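Local coordinates for protein alternansucrase (Leuconostoc mesenteroides, PDB 6HVG) that belongs to glycoside hydrolase family 70, combining a barrel-type core and a bound calcium ion with choline-binding-type repeats in its outer parts, at residues A[371-376]-A[1358-1363]; A[545-550]-A[1168-1173]; A[645-650]-A[1022-1027]; A[703-708]-A[732-737]; A[1049-1054]-A[1106-1111]. One frame throughout, in Å; residues are numbered along the deposited sequence.

Interaction 5 is wholly buried and joins two loops of the barrel, whereas interaction 3 is a surface contact in which a loop lies against a helix start. Interaction 2 is also buried, but it belongs to an antiparallel sheet beside the barrel. Interactions 1 and 4 are partly buried, and interaction 1 alone ties together the N- and C-terminal repeat-bearing regions, about 84 Å from interaction 3 between centres. Chemistry follows place: aromatic and aliphatic packing in interaction 5, a side-chain-to-backbone bond in interaction 1, a weak hydroxyl bond and one water in interaction 2, two bridging waters in interaction 4, and van der Waals contact with a CA-H...O approach in interaction 3.

Interaction 1: residues A[371-376]-A[1358-1363]; sequences KTAIEY and FMPNGV
N1361 sets its carboxamide against the backbone bend of A373-E375 and bonds it through ND2. This nitrogen donates to E375 O at 3.0 Å, nearly straight (172°) and within the amide plane, although the donor is tilted from the plane of the E375 carbonyl. The first torsion, 60°, sets CG between the backbone N and the carbonyl carbon, which carries the amide out toward the loop 371-376. The other end of the amide faces home: OD1 receives a weak bond from V1363 N at 3.3 Å, which probably also steadies its rotation. N1361 stands in a type I turn from M1359 to G1362, closed by G1362 N to M1359 O at 2.9 Å.

Apolar packing fills in beside the amide. The CB of A373 lies 3.8 Å from P1360 CD and 4.2 Å from M1359 SD, while the side chain of I374 crosses P1360 at about a right angle, its end CD1 4.1 Å from P1360 CB. The Y376 ring slides alongside N1361, its CD1 edge 3.6 Å from N1361 O and in line with the ring plane; F378 stacks on this ring.

The contact joins parts of the chain almost a thousand residues apart, from the N- and C-terminal repeat-bearing regions, consistent with the U-shaped course of family 70 enzymes. F360 of strand 360-363 packs against A373, M1359 and P1360, and Y362 touches M1359. The loop 371-376 runs on toward strand 383-384; the loop 1358-1363 links strand 1354-1357 to strand 1368-1371.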
# COMPACT_ATOMS: atom_id res chain seq x y z
N LYS A 371 19.10 -25.19 -37.92
CA LYS A 371 19.07 -26.59 -37.57
C LYS A 371 17.79 -27.19 -38.17
O LYS A 371 16.75 -26.54 -38.24
CB LYS A 371 19.00 -26.78 -36.06
CG LYS A 371 19.89 -25.85 -35.22
CD LYS A 371 19.38 -25.74 -33.79
CE LYS A 371 20.05 -24.61 -33.02
NZ LYS A 371 21.38 -25.02 -32.46
N THR A 372 17.85 -28.45 -38.54
CA THR A 372 16.69 -29.13 -39.11
C THR A 372 15.62 -29.50 -38.08
O THR A 372 14.49 -29.80 -38.45
CB THR A 372 17.16 -30.35 -39.93
OG1 THR A 372 16.06 -30.87 -40.66
CG2 THR A 372 17.79 -31.41 -39.05
N ALA A 373 15.97 -29.45 -36.79
CA ALA A 373 15.07 -29.76 -35.67
C ALA A 373 14.42 -31.13 -35.79
O ALA A 373 13.27 -31.33 -35.40
CB ALA A 373 14.00 -28.71 -35.51
N ILE A 374 15.20 -32.06 -36.35
CA ILE A 374 14.86 -33.46 -36.48
C ILE A 374 15.43 -34.24 -35.28
O ILE A 374 14.80 -35.16 -34.77
CB ILE A 374 15.47 -34.01 -37.79
CG1 ILE A 374 14.84 -33.32 -39.01
CG2 ILE A 374 15.33 -35.52 -37.89
CD1 ILE A 374 13.33 -33.36 -39.06
N GLU A 375 16.62 -33.84 -34.84
CA GLU A 375 17.25 -34.45 -33.69
C GLU A 375 16.58 -34.08 -32.39
O GLU A 375 16.37 -32.90 -32.11
CB GLU A 375 18.72 -34.04 -33.60
CG GLU A 375 19.54 -34.59 -34.76
CD GLU A 375 21.03 -34.40 -34.57
OE1 GLU A 375 21.45 -34.27 -33.40
OE2 GLU A 375 21.76 -34.39 -35.60
N TYR A 376 16.24 -35.09 -31.60
CA TYR A 376 15.66 -34.83 -30.29
C TYR A 376 16.69 -34.14 -29.41
O TYR A 376 17.82 -34.51 -29.40
CB TYR A 376 15.16 -36.11 -29.66
CG TYR A 376 13.93 -36.68 -30.37
CD1 TYR A 376 12.77 -35.91 -30.54
CD2 TYR A 376 13.92 -37.99 -30.85
CE1 TYR A 376 11.65 -36.44 -31.17
CE2 TYR A 376 12.82 -38.51 -31.49
CZ TYR A 376 11.67 -37.75 -31.64
OH TYR A 376 10.56 -38.27 -32.26
N PHE A 1358 4.95 -26.26 -32.05
CA PHE A 1358 5.89 -27.36 -31.75
C PHE A 1358 6.68 -27.78 -32.98
O PHE A 1358 6.12 -27.93 -34.05
CB PHE A 1358 5.18 -28.57 -31.17
CG PHE A 1358 4.43 -28.26 -29.92
CD1 PHE A 1358 5.14 -28.02 -28.77
CD2 PHE A 1358 3.07 -28.17 -29.90
CE1 PHE A 1358 4.50 -27.72 -27.57
CE2 PHE A 1358 2.40 -27.86 -28.72
CZ PHE A 1358 3.12 -27.62 -27.55
N MET A 1359 7.99 -28.00 -32.80
CA MET A 1359 8.86 -28.31 -33.92
C MET A 1359 8.82 -29.80 -34.24
O MET A 1359 8.09 -30.55 -33.59
CB MET A 1359 10.27 -27.81 -33.61
CG MET A 1359 10.29 -26.31 -33.27
SD MET A 1359 11.94 -25.62 -33.46
CE MET A 1359 12.24 -24.74 -31.95
N PRO A 1360 9.52 -30.25 -35.27
CA PRO A 1360 9.42 -31.68 -35.59
C PRO A 1360 9.95 -32.58 -34.46
O PRO A 1360 9.52 -33.71 -34.34
CB PRO A 1360 10.27 -31.83 -36.84
CG PRO A 1360 10.40 -30.47 -37.41
CD PRO A 1360 10.32 -29.52 -36.26
N ASN A 1361 10.88 -32.05 -33.65
CA ASN A 1361 11.38 -32.74 -32.48
C ASN A 1361 10.61 -32.39 -31.22
O ASN A 1361 11.02 -32.76 -30.11
CB ASN A 1361 12.88 -32.47 -32.27
CG ASN A 1361 13.17 -31.01 -32.08
OD1 ASN A 1361 12.26 -30.19 -31.99
ND2 ASN A 1361 14.43 -30.67 -32.03
N GLY A 1362 9.49 -31.67 -31.37
CA GLY A 1362 8.53 -31.44 -30.26
C GLY A 1362 8.85 -30.28 -29.35
O GLY A 1362 8.10 -30.00 -28.42
N VAL A 1363 9.95 -29.58 -29.65
CA VAL A 1363 10.36 -28.41 -28.89
C VAL A 1363 9.36 -27.29 -29.14
O VAL A 1363 8.97 -27.01 -30.28
CB VAL A 1363 11.76 -27.92 -29.34
CG1 VAL A 1363 12.13 -26.63 -28.63
CG2 VAL A 1363 12.82 -28.97 -29.06

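Interaction 2: residues A[545-550]-A[1168-1173]; sequences PNTDSG and EVVTAT
A short 3-10 turn at 545-547 rests T547 on strand 1166-1175, part of the antiparallel sheet that accompanies the barrel of this family 70 protein. The T547 hydroxyl, OG1, makes a weak hydrogen bond of 3.3 Å to V1169 O, an acceptor that T544 OG1 also uses. The first torsion (-75°) puts the methyl CG2 of T547 on the far side from its backbone N, where it meets V1170 CG1 at 3.9 Å. One threonine therefore offers its hydroxyl to the strand backbone and its methyl to a valine branch.

Next to this pair a water donates both its hydrogens, to N546 O at 2.9 Å and to E1168 OE2 at 2.9 Å, tying the turn to the glutamate without a direct hydrogen bond. The other carboxylate oxygen, E1168 OE1, is bound by T1196 OG1 and A1245 N, which hold the group in place. The turn itself is closed by D548 N to P545 O at 3.2 Å, and an Asx turn follows, G550 N to D548 OD1 at 2.8 Å.

Strand 1166-1175 runs antiparallel between strand 534-537, whose Y537 touches V1170, and strand 1190-1197, whose Y1192 packs on the same valine.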
# COMPACT_ATOMS: atom_id res chain seq x y z
N PRO A 545 -11.85 -30.26 0.43
CA PRO A 545 -13.22 -30.10 0.91
C PRO A 545 -13.34 -29.42 2.30
O PRO A 545 -14.36 -28.79 2.56
CB PRO A 545 -13.74 -31.54 0.94
CG PRO A 545 -12.53 -32.37 1.19
CD PRO A 545 -11.39 -31.66 0.51
N ASN A 546 -12.34 -29.54 3.17
CA ASN A 546 -12.39 -28.87 4.50
C ASN A 546 -12.47 -27.36 4.38
O ASN A 546 -12.97 -26.66 5.25
CB ASN A 546 -11.14 -29.22 5.33
CG ASN A 546 -10.97 -30.71 5.55
OD1 ASN A 546 -11.87 -31.50 5.27
ND2 ASN A 546 -9.82 -31.09 6.06
N THR A 547 -11.95 -26.87 3.26
CA THR A 547 -11.79 -25.47 2.96
C THR A 547 -12.95 -24.91 2.13
O THR A 547 -12.99 -23.72 1.86
CB THR A 547 -10.47 -25.33 2.21
OG1 THR A 547 -9.42 -25.46 3.18
CG2 THR A 547 -10.37 -23.99 1.47
N ASP A 548 -13.90 -25.76 1.77
CA ASP A 548 -15.01 -25.36 0.92
C ASP A 548 -15.93 -24.48 1.77
O ASP A 548 -16.20 -24.79 2.92
CB ASP A 548 -15.72 -26.61 0.41
CG ASP A 548 -16.73 -26.34 -0.67
OD1 ASP A 548 -17.61 -25.50 -0.45
OD2 ASP A 548 -16.68 -26.99 -1.72
N SER A 549 -16.40 -23.38 1.20
CA SER A 549 -17.26 -22.43 1.93
C SER A 549 -18.77 -22.63 1.74
O SER A 549 -19.56 -21.86 2.26
CB SER A 549 -16.90 -21.02 1.50
OG SER A 549 -17.57 -20.65 0.30
N GLY A 550 -19.17 -23.63 0.98
CA GLY A 550 -20.58 -23.89 0.74
C GLY A 550 -21.23 -22.84 -0.12
O GLY A 550 -22.35 -22.42 0.15
N GLU A 1168 -3.74 -25.31 7.11
CA GLU A 1168 -4.65 -26.10 6.27
C GLU A 1168 -4.22 -25.93 4.83
O GLU A 1168 -3.45 -25.02 4.50
CB GLU A 1168 -6.08 -25.64 6.37
CG GLU A 1168 -6.75 -25.77 7.72
CD GLU A 1168 -8.16 -25.21 7.71
OE1 GLU A 1168 -8.30 -23.97 7.82
OE2 GLU A 1168 -9.14 -25.98 7.54
N VAL A 1169 -4.70 -26.83 3.97
CA VAL A 1169 -4.39 -26.74 2.55
C VAL A 1169 -5.61 -26.18 1.86
O VAL A 1169 -6.67 -26.79 1.89
CB VAL A 1169 -3.99 -28.11 1.94
CG1 VAL A 1169 -3.78 -27.99 0.44
CG2 VAL A 1169 -2.71 -28.61 2.59
N VAL A 1170 -5.45 -25.02 1.25
CA VAL A 1170 -6.52 -24.34 0.51
C VAL A 1170 -6.23 -24.42 -0.99
O VAL A 1170 -5.10 -24.71 -1.38
CB VAL A 1170 -6.63 -22.83 0.90
CG1 VAL A 1170 -6.80 -22.65 2.40
CG2 VAL A 1170 -5.42 -22.03 0.40
N THR A 1171 -7.26 -24.17 -1.80
CA THR A 1171 -7.10 -23.96 -3.23
C THR A 1171 -7.14 -22.45 -3.50
O THR A 1171 -8.14 -21.80 -3.22
CB THR A 1171 -8.22 -24.65 -4.03
OG1 THR A 1171 -8.08 -26.06 -3.93
CG2 THR A 1171 -8.13 -24.30 -5.50
N ALA A 1172 -6.06 -21.91 -4.06
CA ALA A 1172 -5.86 -20.48 -4.08
C ALA A 1172 -5.55 -19.93 -5.45
O ALA A 1172 -4.83 -20.55 -6.23
CB ALA A 1172 -4.75 -20.09 -3.11
N THR A 1173 -6.06 -18.74 -5.72
CA THR A 1173 -5.76 -17.99 -6.93
C THR A 1173 -5.19 -16.64 -6.55
O THR A 1173 -5.67 -16.01 -5.60
CB THR A 1173 -7.04 -17.77 -7.74
OG1 THR A 1173 -7.63 -19.04 -8.07
CG2 THR A 1173 -6.77 -17.01 -9.02
O HOH W 1 -11.63 -24.72 6.88

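Interaction 3: residues A[645-650]-A[1022-1027]; sequences DKSDAN and ATESSS
This is a surface contact in which the loop 1022-1027 lies against the start of helix 648-652, on the surface of the family 70 region, about 43 Å from the centre of the chain to the centre of the contact. S647 is the N-cap of that helix: its OG accepts from N650 N at 3.0 Å, with OG set between the backbone N and the carbonyl carbon (chi1 74°). The cap turns its hydroxyl inward to the helix and its carbon outward to the loop, where S647 CB sits 3.5 Å from E1024 O and 3.6 Å from T1023 O.

No hydrogen bond spans the two segments; they meet through van der Waals contact and one CA-H...O approach. The methyl of A1022 rests on the A649 backbone, A1022 CB being 3.7 Å from A649 CA and 4.2 Å from A649 CB. The E1024 chain is bent at its second torsion (-85°), which folds the carboxylate back over the helix start, E1024 OE1 being 3.5 Å from A649 CB. D648 also faces the loop, but its carboxylate is held elsewhere, by N1037 ND2 and H1035 ND1, and the N650 amide is tied to G643 O.

At the far end the loop makes an inverse gamma turn centred on S1026. Here S1026 CA makes a bent CA-H...O contact to K646 O, with 3.4 Å between S1026 CA and K646 O and 138° at the hydrogen.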
# COMPACT_ATOMS: atom_id res chain seq x y z
N ASP A 645 -34.41 3.73 16.79
CA ASP A 645 -35.31 4.35 15.81
C ASP A 645 -36.54 5.02 16.44
O ASP A 645 -37.36 5.57 15.71
CB ASP A 645 -35.71 3.37 14.70
CG ASP A 645 -36.33 2.08 15.21
OD1 ASP A 645 -36.24 1.79 16.44
OD2 ASP A 645 -36.88 1.34 14.36
N LYS A 646 -36.65 5.00 17.77
CA LYS A 646 -37.84 5.54 18.45
C LYS A 646 -37.73 7.04 18.73
O LYS A 646 -38.73 7.76 18.62
CB LYS A 646 -38.10 4.82 19.79
CG LYS A 646 -38.30 3.31 19.75
CD LYS A 646 -39.63 2.86 19.15
CE LYS A 646 -39.64 2.87 17.61
NZ LYS A 646 -40.38 1.75 16.95
N SER A 647 -36.54 7.49 19.11
CA SER A 647 -36.32 8.90 19.46
C SER A 647 -34.87 9.31 19.21
O SER A 647 -34.00 8.46 19.08
CB SER A 647 -36.65 9.14 20.94
OG SER A 647 -35.65 8.59 21.79
N ASP A 648 -34.62 10.61 19.17
CA ASP A 648 -33.26 11.13 19.12
C ASP A 648 -32.47 10.84 20.40
O ASP A 648 -31.25 10.68 20.35
CB ASP A 648 -33.28 12.64 18.86
CG ASP A 648 -33.63 12.98 17.43
OD1 ASP A 648 -33.65 12.05 16.57
OD2 ASP A 648 -33.86 14.18 17.16
N ALA A 649 -33.15 10.79 21.55
CA ALA A 649 -32.49 10.50 22.82
C ALA A 649 -31.96 9.06 22.87
O ALA A 649 -30.87 8.82 23.39
CB ALA A 649 -33.45 10.75 23.98
N ASN A 650 -32.75 8.13 22.36
CA ASN A 650 -32.31 6.72 22.26
C ASN A 650 -31.15 6.56 21.27
O ASN A 650 -30.16 5.90 21.58
CB ASN A 650 -33.47 5.82 21.79
CG ASN A 650 -34.53 5.63 22.85
OD1 ASN A 650 -34.50 6.25 23.92
ND2 ASN A 650 -35.48 4.75 22.57
N ALA A 1022 -31.38 16.05 23.68
CA ALA A 1022 -32.13 15.25 22.73
C ALA A 1022 -33.49 14.88 23.30
O ALA A 1022 -33.60 14.51 24.46
CB ALA A 1022 -31.35 14.00 22.38
N THR A 1023 -34.52 14.94 22.45
CA THR A 1023 -35.91 14.77 22.87
C THR A 1023 -36.40 13.32 22.81
O THR A 1023 -36.14 12.60 21.84
CB THR A 1023 -36.84 15.63 21.99
OG1 THR A 1023 -36.65 15.30 20.60
CG2 THR A 1023 -36.55 17.10 22.19
N GLU A 1024 -37.15 12.94 23.84
CA GLU A 1024 -37.63 11.57 24.00
C GLU A 1024 -38.83 11.25 23.10
O GLU A 1024 -39.26 10.10 23.02
CB GLU A 1024 -38.00 11.33 25.46
CG GLU A 1024 -36.91 11.70 26.47
CD GLU A 1024 -35.89 10.59 26.72
OE1 GLU A 1024 -35.97 9.51 26.09
OE2 GLU A 1024 -35.00 10.79 27.55
N SER A 1025 -39.38 12.27 22.46
CA SER A 1025 -40.57 12.12 21.64
C SER A 1025 -40.21 11.52 20.31
O SER A 1025 -39.09 11.69 19.82
CB SER A 1025 -41.22 13.48 21.40
OG SER A 1025 -40.37 14.31 20.61
N SER A 1026 -41.17 10.85 19.69
CA SER A 1026 -41.01 10.32 18.33
C SER A 1026 -41.24 11.45 17.32
O SER A 1026 -42.30 11.54 16.70
CB SER A 1026 -41.97 9.17 18.05
OG SER A 1026 -42.06 8.92 16.65
N SER A 1027 -40.23 12.29 17.15
CA SER A 1027 -40.30 13.43 16.23
C SER A 1027 -40.54 13.03 14.75
O SER A 1027 -41.29 13.71 14.03
CB SER A 1027 -39.00 14.23 16.32
OG SER A 1027 -38.97 15.23 15.32

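Interaction 4: residues A[703-708]-A[732-737]; sequences YFLDTG and NRIANS
Two waters bridge L705-D706 and N732-R733, beside the antiparallel sheet in which the short strand 735-736 pairs with strand 862-866. N732 heads an Asx turn just before that strand: its OD1 takes I734 N at 3.0 Å, with the donor well above the carbonyl plane. That bond helps hold the carboxamide while ND2 faces the carbonyls of L705 and D706. One water donates to L705 O at 2.6 Å and accepts from R733 N at 2.7 Å; the other donates to D706 OD2 and accepts from N732 ND2 at 3.0 Å.

D706 has a positive phi (56°), and the chain turns there into the 3-10 segment at 707-708. Its carboxylate is fixed from outside, by a salt bridge to R724 and a bond from T729 N.

The apolar part belongs to I734, whose side chain meets L705 at about a right angle; M864 and T866 of strand 862-866 also touch L705. With CG1 anti to the carbonyl carbon (chi1 -70°), the isoleucine extends toward the opposing loop, and I734 CG1 lies 3.9 Å from L705 CB. Its end packs against the L705 carbonyl as well as T707: I734 CD1 is 3.3 Å from L705 O and 4.0 Å from T707 CG2.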
# COMPACT_ATOMS: atom_id res chain seq x y z
N TYR A 703 -13.48 27.63 -1.91
CA TYR A 703 -13.93 26.26 -2.18
C TYR A 703 -14.77 25.64 -1.06
O TYR A 703 -15.58 24.75 -1.33
CB TYR A 703 -12.76 25.35 -2.56
CG TYR A 703 -12.25 25.64 -3.96
CD1 TYR A 703 -12.95 25.22 -5.08
CD2 TYR A 703 -11.06 26.36 -4.17
CE1 TYR A 703 -12.51 25.49 -6.35
CE2 TYR A 703 -10.61 26.65 -5.44
CZ TYR A 703 -11.34 26.21 -6.52
OH TYR A 703 -10.90 26.48 -7.77
N PHE A 704 -14.59 26.10 0.17
CA PHE A 704 -15.40 25.62 1.29
C PHE A 704 -16.89 25.91 1.10
O PHE A 704 -17.74 25.16 1.61
CB PHE A 704 -14.95 26.24 2.60
CG PHE A 704 -13.72 25.62 3.20
CD1 PHE A 704 -13.80 24.44 3.87
CD2 PHE A 704 -12.50 26.25 3.11
CE1 PHE A 704 -12.67 23.88 4.44
CE2 PHE A 704 -11.37 25.70 3.69
CZ PHE A 704 -11.45 24.51 4.35
N LEU A 705 -17.21 26.98 0.39
CA LEU A 705 -18.59 27.41 0.21
C LEU A 705 -19.41 26.47 -0.67
O LEU A 705 -20.60 26.26 -0.38
CB LEU A 705 -18.65 28.84 -0.36
CG LEU A 705 -17.95 29.95 0.44
CD1 LEU A 705 -18.13 31.31 -0.23
CD2 LEU A 705 -18.48 30.03 1.86
N ASP A 706 -18.80 25.94 -1.74
CA ASP A 706 -19.48 25.10 -2.73
C ASP A 706 -20.67 25.89 -3.27
O ASP A 706 -21.82 25.50 -3.09
CB ASP A 706 -19.88 23.76 -2.10
CG ASP A 706 -20.57 22.81 -3.08
OD1 ASP A 706 -20.23 22.82 -4.28
OD2 ASP A 706 -21.45 22.02 -2.65
N THR A 707 -20.39 27.03 -3.91
CA THR A 707 -21.45 27.91 -4.40
C THR A 707 -22.31 27.27 -5.47
O THR A 707 -23.49 27.60 -5.62
CB THR A 707 -20.89 29.24 -4.93
OG1 THR A 707 -19.87 28.99 -5.90
CG2 THR A 707 -20.26 30.03 -3.79
N GLY A 708 -21.73 26.31 -6.19
CA GLY A 708 -22.48 25.49 -7.13
C GLY A 708 -23.73 24.88 -6.54
O GLY A 708 -24.62 24.48 -7.28
N ASN A 732 -24.31 22.23 2.84
CA ASN A 732 -24.04 23.62 2.50
C ASN A 732 -24.17 24.50 3.74
O ASN A 732 -25.10 24.34 4.54
CB ASN A 732 -24.93 24.16 1.39
CG ASN A 732 -24.31 25.39 0.71
OD1 ASN A 732 -24.54 26.54 1.12
ND2 ASN A 732 -23.50 25.16 -0.29
N ARG A 733 -23.23 25.42 3.89
CA ARG A 733 -23.17 26.27 5.05
C ARG A 733 -23.10 27.76 4.70
O ARG A 733 -22.82 28.60 5.55
CB ARG A 733 -21.97 25.86 5.89
CG ARG A 733 -22.15 24.51 6.55
CD ARG A 733 -20.97 24.13 7.40
NE ARG A 733 -21.16 22.85 8.06
CZ ARG A 733 -20.82 21.66 7.55
NH1 ARG A 733 -20.26 21.56 6.36
NH2 ARG A 733 -21.07 20.56 8.24
N ILE A 734 -23.41 28.10 3.45
CA ILE A 734 -23.41 29.50 3.01
C ILE A 734 -24.49 30.26 3.75
O ILE A 734 -24.22 31.34 4.28
CB ILE A 734 -23.64 29.61 1.50
CG1 ILE A 734 -22.40 29.09 0.74
CG2 ILE A 734 -23.97 31.04 1.10
CD1 ILE A 734 -22.59 28.92 -0.75
N ALA A 735 -25.69 29.69 3.78
CA ALA A 735 -26.79 30.24 4.59
C ALA A 735 -27.66 29.10 5.11
O ALA A 735 -28.76 28.88 4.61
CB ALA A 735 -27.62 31.22 3.79
N ASN A 736 -27.15 28.40 6.12
CA ASN A 736 -27.82 27.24 6.67
C ASN A 736 -28.69 27.63 7.85
O ASN A 736 -28.19 27.82 8.95
CB ASN A 736 -26.78 26.18 7.10
CG ASN A 736 -27.40 24.93 7.65
OD1 ASN A 736 -28.56 24.91 7.94
ND2 ASN A 736 -26.63 23.87 7.76
N SER A 737 -29.99 27.75 7.59
CA SER A 737 -30.98 28.10 8.60
C SER A 737 -31.71 26.88 9.20
O SER A 737 -32.72 27.03 9.86
CB SER A 737 -32.01 29.03 7.97
OG SER A 737 -32.85 28.35 7.05
O HOH W 2 -21.24 25.81 2.10
O HOH W 3 -23.34 22.23 -0.85

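Interaction 5: residues A[1049-1054]-A[1106-1111]; sequences FSNFQA and LNNGYA
F1049 and Y1110 bring together two loops of the (β/α)8 barrel that family 70 enzymes share in circularly permuted form: 1049-1054 follows barrel strand 1045-1047, while the loop 1106-1111 lies between helices 1102-1105 and 1135-1147.

Aromatic contacts come first. The two side chains cross at about a right angle, and Y1110 OH lies at the edge of the phenylalanine ring, 3.6 Å from F1049 CZ; the hydroxyl also has a weak hydrogen bond with D1155 OD2. H752 meets both rings, nearly parallel to the tyrosine. The tyrosine side chain is about 13 Å from the bound calcium ion.

Polar groups are held chiefly within each loop. N1108 OD1 accepts from Y1110 N at 2.8 Å, an Asx turn that helps place the tyrosine, while N1108 ND2 donates to D1103 OD1. N1051 OD1 approaches N1108 ND2 at a poor angle, without a hydrogen bond, the amide planes being 36° apart; the same oxygen reaches the tyrosine edge, 3.8 Å from Y1110 CD2. In the loop 1049-1054, S1050 OG takes F1052 N at 3.2 Å in an ST turn, and Q1053 OE1 accepts from S1050 N on a lone pair at 2.9 Å.

Apolar packing completes the contact. L782 of helix 779-793 touches both F1052 and L1106. The second torsion of L1106 (-178°) extends its CD1 branch, and L1106 CD1 touches the F1052 ring, 3.7 Å from F1052 CD2.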
# COMPACT_ATOMS: atom_id res chain seq x y z
N PHE A 1049 -6.58 7.96 21.00
CA PHE A 1049 -5.45 7.10 20.95
C PHE A 1049 -4.73 7.45 19.70
O PHE A 1049 -5.27 8.09 18.81
CB PHE A 1049 -5.86 5.63 20.92
CG PHE A 1049 -6.51 5.20 19.64
CD1 PHE A 1049 -7.85 5.47 19.40
CD2 PHE A 1049 -5.77 4.51 18.68
CE1 PHE A 1049 -8.44 5.09 18.21
CE2 PHE A 1049 -6.36 4.11 17.52
CZ PHE A 1049 -7.70 4.40 17.27
N SER A 1050 -3.49 7.01 19.64
CA SER A 1050 -2.66 7.13 18.45
C SER A 1050 -2.02 5.78 18.20
O SER A 1050 -1.64 5.09 19.16
CB SER A 1050 -1.59 8.16 18.70
OG SER A 1050 -0.48 7.97 17.86
N ASN A 1051 -1.92 5.37 16.94
CA ASN A 1051 -1.27 4.10 16.62
C ASN A 1051 0.20 4.03 16.96
O ASN A 1051 0.75 2.93 17.03
CB ASN A 1051 -1.41 3.77 15.14
CG ASN A 1051 -2.76 3.19 14.81
OD1 ASN A 1051 -3.35 2.45 15.61
ND2 ASN A 1051 -3.25 3.49 13.61
N PHE A 1052 0.82 5.17 17.21
CA PHE A 1052 2.25 5.23 17.43
C PHE A 1052 2.68 5.49 18.85
O PHE A 1052 3.84 5.79 19.11
CB PHE A 1052 2.81 6.20 16.44
CG PHE A 1052 2.47 5.83 15.02
CD1 PHE A 1052 1.26 6.16 14.48
CD2 PHE A 1052 3.34 5.07 14.27
CE1 PHE A 1052 0.94 5.77 13.20
CE2 PHE A 1052 3.05 4.71 12.97
CZ PHE A 1052 1.84 5.06 12.44
N GLN A 1053 1.75 5.31 19.79
CA GLN A 1053 2.07 5.37 21.20
C GLN A 1053 3.11 4.31 21.50
O GLN A 1053 3.11 3.25 20.91
CB GLN A 1053 0.83 5.07 22.04
CG GLN A 1053 -0.23 6.17 22.03
CD GLN A 1053 -1.54 5.77 22.70
OE1 GLN A 1053 -2.62 6.11 22.23
NE2 GLN A 1053 -1.43 5.06 23.83
N ALA A 1054 4.01 4.60 22.43
CA ALA A 1054 4.91 3.60 22.97
C ALA A 1054 4.17 2.62 23.88
O ALA A 1054 3.06 2.90 24.35
CB ALA A 1054 6.02 4.28 23.74
N LEU A 1106 3.36 -2.83 16.11
CA LEU A 1106 3.12 -1.72 17.03
C LEU A 1106 1.98 -1.97 18.04
O LEU A 1106 1.61 -1.09 18.79
CB LEU A 1106 2.90 -0.41 16.26
CG LEU A 1106 4.11 0.14 15.47
CD1 LEU A 1106 3.74 1.46 14.81
CD2 LEU A 1106 5.29 0.33 16.39
N ASN A 1107 1.44 -3.17 18.06
CA ASN A 1107 0.49 -3.58 19.08
C ASN A 1107 -0.69 -2.64 19.29
O ASN A 1107 -1.22 -2.53 20.41
CB ASN A 1107 1.23 -3.82 20.39
CG ASN A 1107 2.33 -4.86 20.27
OD1 ASN A 1107 2.21 -5.82 19.51
ND2 ASN A 1107 3.40 -4.68 21.00
N ASN A 1108 -1.13 -1.99 18.22
CA ASN A 1108 -2.15 -0.97 18.35
C ASN A 1108 -3.56 -1.51 18.51
O ASN A 1108 -4.50 -0.75 18.82
CB ASN A 1108 -2.08 0.05 17.21
CG ASN A 1108 -2.39 -0.55 15.88
OD1 ASN A 1108 -3.12 -1.52 15.79
ND2 ASN A 1108 -1.88 0.07 14.82
N GLY A 1109 -3.71 -2.81 18.30
CA GLY A 1109 -5.01 -3.48 18.52
C GLY A 1109 -5.81 -3.76 17.28
O GLY A 1109 -6.75 -4.54 17.33
N TYR A 1110 -5.44 -3.13 16.16
CA TYR A 1110 -6.07 -3.42 14.87
C TYR A 1110 -5.67 -4.77 14.29
O TYR A 1110 -6.39 -5.30 13.45
CB TYR A 1110 -5.81 -2.32 13.84
CG TYR A 1110 -6.69 -1.12 14.06
CD1 TYR A 1110 -8.05 -1.18 13.81
CD2 TYR A 1110 -6.17 0.05 14.58
CE1 TYR A 1110 -8.88 -0.09 14.03
CE2 TYR A 1110 -6.99 1.14 14.81
CZ TYR A 1110 -8.33 1.07 14.53
OH TYR A 1110 -9.12 2.16 14.78
N ALA A 1111 -4.55 -5.33 14.75
CA ALA A 1111 -4.11 -6.66 14.33
C ALA A 1111 -4.13 -7.59 15.53
O ALA A 1111 -3.36 -7.42 16.45
CB ALA A 1111 -2.71 -6.59 13.72